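Local coordinates for thiosulfate sulfurtransferase (Pseudomonas aeruginosa, PDB 1YT8), which probably transfers sulfane sulfur from thiosulfate to cyanide, at residues A133-Q138 and A228-E233; N192-T197 and N220-W225. All coordinates share one frame; numbering follows the deposited sequence.

Contact 1 of 2, residues A133-Q138 and A228-E233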
loop_
_atom_site.group_PDB
_atom_site.type_symbol
_atom_site.label_atom_id
_atom_site.label_comp_id
_atom_site.label_asym_id
_atom_site.label_seq_id
_atom_site.Cartn_x
_atom_site.Cartn_y
_atom_site.Cartn_z
ATOM N N ALA A 133 25.446 -11.505 5.893
ATOM C CA ALA A 133 25.201 -12.223 4.649
ATOM C C ALA A 133 24.342 -13.442 4.935
ATOM O O ALA A 133 24.374 -13.983 6.040
ATOM C CB ALA A 133 26.521 -12.661 4.020
ATOM N N ALA A 134 23.572 -13.876 3.941
ATOM C CA ALA A 134 22.736 -15.062 4.105
ATOM C C ALA A 134 23.588 -16.220 4.634
ATOM O O ALA A 134 23.158 -16.980 5.506
ATOM C CB ALA A 134 22.116 -15.450 2.774
ATOM N N GLU A 135 24.802 -16.340 4.103
ATOM C CA GLU A 135 25.711 -17.407 4.511
ATOM C C GLU A 135 26.147 -17.275 5.961
ATOM O O GLU A 135 26.352 -18.278 6.649
ATOM C CB GLU A 135 26.954 -17.437 3.611
ATOM C CG GLU A 135 26.681 -17.841 2.166
ATOM C CD GLU A 135 26.242 -16.683 1.285
ATOM O OE1 GLU A 135 26.055 -15.559 1.801
ATOM O OE2 GLU A 135 26.084 -16.898 0.066
ATOM N N GLU A 136 26.302 -16.041 6.429
ATOM C CA GLU A 136 26.711 -15.831 7.812
ATOM C C GLU A 136 25.588 -16.228 8.758
ATOM O O GLU A 136 25.833 -16.816 9.811
ATOM C CB GLU A 136 27.096 -14.368 8.045
ATOM C CG GLU A 136 28.401 -13.965 7.377
ATOM C CD GLU A 136 28.766 -12.519 7.635
ATOM O OE1 GLU A 136 28.054 -11.623 7.125
ATOM O OE2 GLU A 136 29.764 -12.279 8.357
ATOM N N VAL A 137 24.353 -15.901 8.383
ATOM C CA VAL A 137 23.203 -16.238 9.215
ATOM C C VAL A 137 23.000 -17.750 9.206
ATOM O O VAL A 137 22.652 -18.344 10.226
ATOM C CB VAL A 137 21.933 -15.515 8.718
ATOM C CG1 VAL A 137 20.722 -15.909 9.572
ATOM C CG2 VAL A 137 22.155 -14.010 8.781
ATOM N N GLN A 138 23.227 -18.379 8.058
ATOM C CA GLN A 138 23.091 -19.833 7.967
ATOM C C GLN A 138 24.113 -20.487 8.904
ATOM O O GLN A 138 23.822 -21.488 9.556
ATOM C CB GLN A 138 23.348 -20.312 6.538
ATOM C CG GLN A 138 23.305 -21.832 6.374
ATOM C CD GLN A 138 21.938 -22.408 6.699
ATOM O OE1 GLN A 138 21.728 -23.009 7.759
ATOM N NE2 GLN A 138 20.995 -22.214 5.788
ATOM N N ALA A 228 21.420 -17.522 -2.251
ATOM C CA ALA A 228 22.550 -18.164 -1.586
ATOM C C ALA A 228 22.400 -19.682 -1.652
ATOM O O ALA A 228 23.282 -20.427 -1.211
ATOM C CB ALA A 228 22.631 -17.705 -0.132
ATOM N N GLY A 229 21.275 -20.132 -2.201
ATOM C CA GLY A 229 21.015 -21.557 -2.328
ATOM C C GLY A 229 20.573 -22.204 -1.031
ATOM O O GLY A 229 20.666 -23.422 -0.870
ATOM N N GLN A 230 20.089 -21.392 -0.101
ATOM C CA GLN A 230 19.638 -21.900 1.185
ATOM C C GLN A 230 18.139 -22.192 1.166
ATOM O O GLN A 230 17.442 -21.799 0.237
ATOM C CB GLN A 230 20.038 -20.910 2.274
ATOM C CG GLN A 230 21.554 -20.889 2.412
ATOM C CD GLN A 230 22.095 -19.690 3.146
ATOM O OE1 GLN A 230 21.352 -18.929 3.774
ATOM N NE2 GLN A 230 23.409 -19.517 3.078
ATOM N N GLN A 231 17.655 -22.888 2.187
ATOM C CA GLN A 231 16.255 -23.302 2.241
ATOM C C GLN A 231 15.299 -22.438 3.058
ATOM O O GLN A 231 15.553 -22.126 4.214
ATOM C CB GLN A 231 16.192 -24.749 2.746
ATOM C CG GLN A 231 14.801 -25.376 2.776
ATOM C CD GLN A 231 14.219 -25.579 1.391
ATOM O OE1 GLN A 231 14.894 -26.084 0.489
ATOM N NE2 GLN A 231 12.956 -25.197 1.214
ATOM N N LEU A 232 14.183 -22.077 2.438
ATOM C CA LEU A 232 13.155 -21.278 3.090
ATOM C C LEU A 232 12.108 -22.209 3.685
ATOM O O LEU A 232 11.964 -23.351 3.250
ATOM C CB LEU A 232 12.474 -20.354 2.074
ATOM C CG LEU A 232 13.310 -19.204 1.507
ATOM C CD1 LEU A 232 12.571 -18.554 0.338
ATOM C CD2 LEU A 232 13.585 -18.187 2.609
ATOM N N GLU A 233 11.390 -21.725 4.692
ATOM C CA GLU A 233 10.327 -22.505 5.299
ATOM C C GLU A 233 9.033 -21.884 4.782
ATOM O O GLU A 233 9.056 -20.794 4.208
ATOM C CB GLU A 233 10.401 -22.434 6.826
ATOM C CG GLU A 233 11.694 -23.004 7.385
ATOM C CD GLU A 233 11.654 -23.209 8.889
ATOM O OE1 GLU A 233 11.198 -22.300 9.616
ATOM O OE2 GLU A 233 12.096 -24.283 9.344
HETATM O O HOH W 1 26.131 -19.351 -0.914
#
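Gln-138 and Gln-230 run past each other in opposite directions where the first turn of helix 134-142 meets the chain leaving helix 221-227. The setting is a rhodanese-like fold: helix 134-142 follows strand 131-132, an edge strand of a five-stranded parallel sheet. Ala-133 is the N-cap of the entering helix, and Gly-229, at positive phi (78°), closes the departing one in a Schellman motif. This is a surface contact in which one long side chain, Gln-230, spans the gap to the helix. With CG anti to its carbonyl carbon and the chain extended beyond it, Gln-230 reaches across and brings its CD within 3.7 Å of Gln-138 CB. The two amide planes stand nearly perpendicular, 82° apart, so they do not stack; the polar end of Gln-230 instead lies against the aliphatic part of Gln-138 and the backbone near Ala-134 and Glu-135. Trp-225 of helix 221-227 touches both glutamines.

Ala-134 sits one turn earlier on the helix than Gln-138 and packs against the residue just beyond helix 221-227, its CB 3.7 Å from CB of Ala-228. Glu-135 crosses the Gln-230 side chain at about a right angle; the bend at chi2 (85°) brings its carboxylate alongside Ala-228, with Glu-135 OE2 3.6 Å from Ala-228 CB. The same carboxylate oxygen thus meets a methyl group on one residue and, through solvent, the carbonyl of that residue. In this remaining link a single water donates to Glu-135 OE2 at 2.6 Å and to Ala-228 O at 3.1 Å, tying the helix start to the Schellman turn.

Contact 2 of 2, residues N192-T197 and N220-W225; sequences NCAGRT and NGTIGW. With SO3 (sulfite ion), chain B.
The carbonyl oxygen of Cys-193 accepts from two donors, one across the contact and one from its own segment: Thr-222 N reaches it at 3.2 Å, in the carbonyl plane, while Asn-192 ND2 comes in at 3.1 Å from 39° above that plane. Gly-221 CA adds a CA-H...O contact to the same oxygen. One residue on, Ala-194 O accepts a bond from Ile-223 N (3.1 Å, 163°) that is straighter than that of Thr-222 N. Two N-H groups of the first turn of helix 221-227, those of Thr-222 and Ile-223, are thus given to the sulfite-binding loop, probably the active-site loop as in other rhodaneses: a worked case of a helix start holding a loop by its carbonyls.

With those carbonyls turned to the helix, amides of the loop are left for the anion, as in the anion-binding cradle of rhodaneses. Sulfite is covalently joined to Cys-193 through SG (2.0 Å to its S), and its O1 takes a hydrogen bond from Ala-194 N at 2.8 Å and a longer one from Gly-195 N; Arg-198 N also contributes.

Arg-196 and Asn-220 lie side by side, pointing the same way. The bend at chi3 (52°) turns the guanidinium so that NH1 meets Asn-220 OD1 edge-on at 3.2 Å, while NE and NH2 form salt bridges with Glu-121 and Glu-124. The loop leads from strand 188-192 into helix 197-208, and helix 501-512 covers one flank, touching Asn-220 through Leu-508 and Ile-223 through Met-504.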
loop_
_atom_site.group_PDB
_atom_site.type_symbol
_atom_site.label_atom_id
_atom_site.label_comp_id
_atom_site.label_asym_id
_atom_site.label_seq_id
_atom_site.Cartn_x
_atom_site.Cartn_y
_atom_site.Cartn_z
ATOM N N ASN A 192 14.688 -9.419 9.130
ATOM C CA ASN A 192 14.629 -9.697 7.702
ATOM C C ASN A 192 13.291 -9.283 7.113
ATOM O O ASN A 192 12.331 -9.024 7.830
ATOM C CB ASN A 192 14.816 -11.197 7.406
ATOM C CG ASN A 192 13.524 -12.002 7.584
ATOM O OD1 ASN A 192 13.210 -12.470 8.679
ATOM N ND2 ASN A 192 12.762 -12.148 6.499
ATOM N N CYS A 193 13.262 -9.202 5.792
ATOM C CA CYS A 193 12.047 -8.934 5.050
ATOM C C CYS A 193 12.299 -9.757 3.794
ATOM O O CYS A 193 13.129 -10.675 3.835
ATOM C CB CYS A 193 11.843 -7.432 4.767
ATOM S SG CYS A 193 12.847 -6.655 3.495
ATOM N N ALA A 194 11.604 -9.471 2.699
ATOM C CA ALA A 194 11.809 -10.213 1.463
ATOM C C ALA A 194 13.032 -9.705 0.714
ATOM O O ALA A 194 13.801 -10.481 0.144
ATOM C CB ALA A 194 10.572 -10.109 0.582
ATOM N N GLY A 195 13.198 -8.389 0.721
ATOM C CA GLY A 195 14.329 -7.784 0.053
ATOM C C GLY A 195 15.249 -7.127 1.059
ATOM O O GLY A 195 15.950 -7.811 1.811
ATOM N N ARG A 196 15.219 -5.797 1.096
ATOM C CA ARG A 196 16.080 -5.028 1.987
ATOM C C ARG A 196 15.378 -3.965 2.833
ATOM O O ARG A 196 15.661 -3.822 4.020
ATOM C CB ARG A 196 17.155 -4.308 1.165
ATOM C CG ARG A 196 18.091 -5.203 0.375
ATOM C CD ARG A 196 18.818 -4.400 -0.699
ATOM N NE ARG A 196 19.461 -3.206 -0.160
ATOM C CZ ARG A 196 20.542 -3.214 0.612
ATOM N NH1 ARG A 196 21.117 -4.363 0.945
ATOM N NH2 ARG A 196 21.050 -2.066 1.049
ATOM N N THR A 197 14.458 -3.230 2.219
ATOM C CA THR A 197 13.806 -2.107 2.890
ATOM C C THR A 197 13.351 -2.247 4.330
ATOM O O THR A 197 13.879 -1.568 5.208
ATOM C CB THR A 197 12.625 -1.582 2.068
ATOM O OG1 THR A 197 13.027 -1.449 0.700
ATOM C CG2 THR A 197 12.195 -0.209 2.592
ATOM N N ASN A 220 19.581 -8.613 2.151
ATOM C CA ASN A 220 18.778 -9.014 1.001
ATOM C C ASN A 220 17.657 -10.031 1.268
ATOM O O ASN A 220 17.088 -10.593 0.335
ATOM C CB ASN A 220 19.695 -9.487 -0.135
ATOM C CG ASN A 220 20.726 -8.432 -0.518
ATOM O OD1 ASN A 220 20.501 -7.232 -0.323
ATOM N ND2 ASN A 220 21.853 -8.869 -1.071
ATOM N N GLY A 221 17.349 -10.254 2.543
ATOM C CA GLY A 221 16.250 -11.132 2.942
ATOM C C GLY A 221 16.025 -12.505 2.331
ATOM O O GLY A 221 16.971 -13.241 2.060
ATOM N N THR A 222 14.754 -12.863 2.146
ATOM C CA THR A 222 14.406 -14.165 1.584
ATOM C C THR A 222 14.933 -14.311 0.159
ATOM O O THR A 222 15.249 -15.417 -0.279
ATOM C CB THR A 222 12.868 -14.419 1.626
ATOM O OG1 THR A 222 12.175 -13.420 0.873
ATOM C CG2 THR A 222 12.369 -14.388 3.057
ATOM N N ILE A 223 15.036 -13.195 -0.556
ATOM C CA ILE A 223 15.573 -13.205 -1.911
ATOM C C ILE A 223 17.034 -13.643 -1.821
ATOM O O ILE A 223 17.481 -14.520 -2.561
ATOM C CB ILE A 223 15.505 -11.794 -2.556
ATOM C CG1 ILE A 223 14.071 -11.505 -3.007
ATOM C CG2 ILE A 223 16.479 -11.693 -3.734
ATOM C CD1 ILE A 223 13.850 -10.113 -3.592
ATOM N N GLY A 224 17.764 -13.028 -0.895
ATOM C CA GLY A 224 19.166 -13.358 -0.711
ATOM C C GLY A 224 19.367 -14.773 -0.206
ATOM O O GLY A 224 20.370 -15.414 -0.520
ATOM N N TRP A 225 18.418 -15.255 0.590
ATOM C CA TRP A 225 18.483 -16.609 1.135
ATOM C C TRP A 225 18.398 -17.605 -0.025
ATOM O O TRP A 225 19.160 -18.568 -0.092
ATOM C CB TRP A 225 17.321 -16.821 2.118
ATOM C CG TRP A 225 17.522 -17.957 3.080
ATOM C CD1 TRP A 225 17.024 -19.226 2.971
ATOM C CD2 TRP A 225 18.281 -17.927 4.299
ATOM N NE1 TRP A 225 17.424 -19.988 4.048
ATOM C CE2 TRP A 225 18.196 -19.215 4.878
ATOM C CE3 TRP A 225 19.027 -16.937 4.957
ATOM C CZ2 TRP A 225 18.826 -19.538 6.086
ATOM C CZ3 TRP A 225 19.654 -17.258 6.160
ATOM C CH2 TRP A 225 19.549 -18.549 6.711
HETATM S S SO3 B . 11.641 -5.855 2.109
HETATM O O1 SO3 B . 10.673 -6.971 1.994
HETATM O O2 SO3 B . 12.223 -5.519 0.792
HETATM O O3 SO3 B . 11.041 -4.653 2.748
#

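How the contacts relate
Following the chain, strand 131-132 leads into helix 134-142, where contact 1 begins. Strands 147-151, 167-168 and 188-192 of the parallel sheet follow, with helices between them, and contact 2 starts as the chain leaves the last. It closes a short loop, through helix 197-208 and strand 215-218, at helix 221-227. Directly after that helix, contact 1 closes the longer loop, so contact 2 is nested within it. Trp-225, inside the shorter loop's second segment, joins the two: its NE1 probably donates to Gln-231 O, and its ring packs on Ala-134 and Gln-138. Helix 221-227 therefore connects the sulfite-binding loop, at its N terminus, with helix 134-142, near its C terminus.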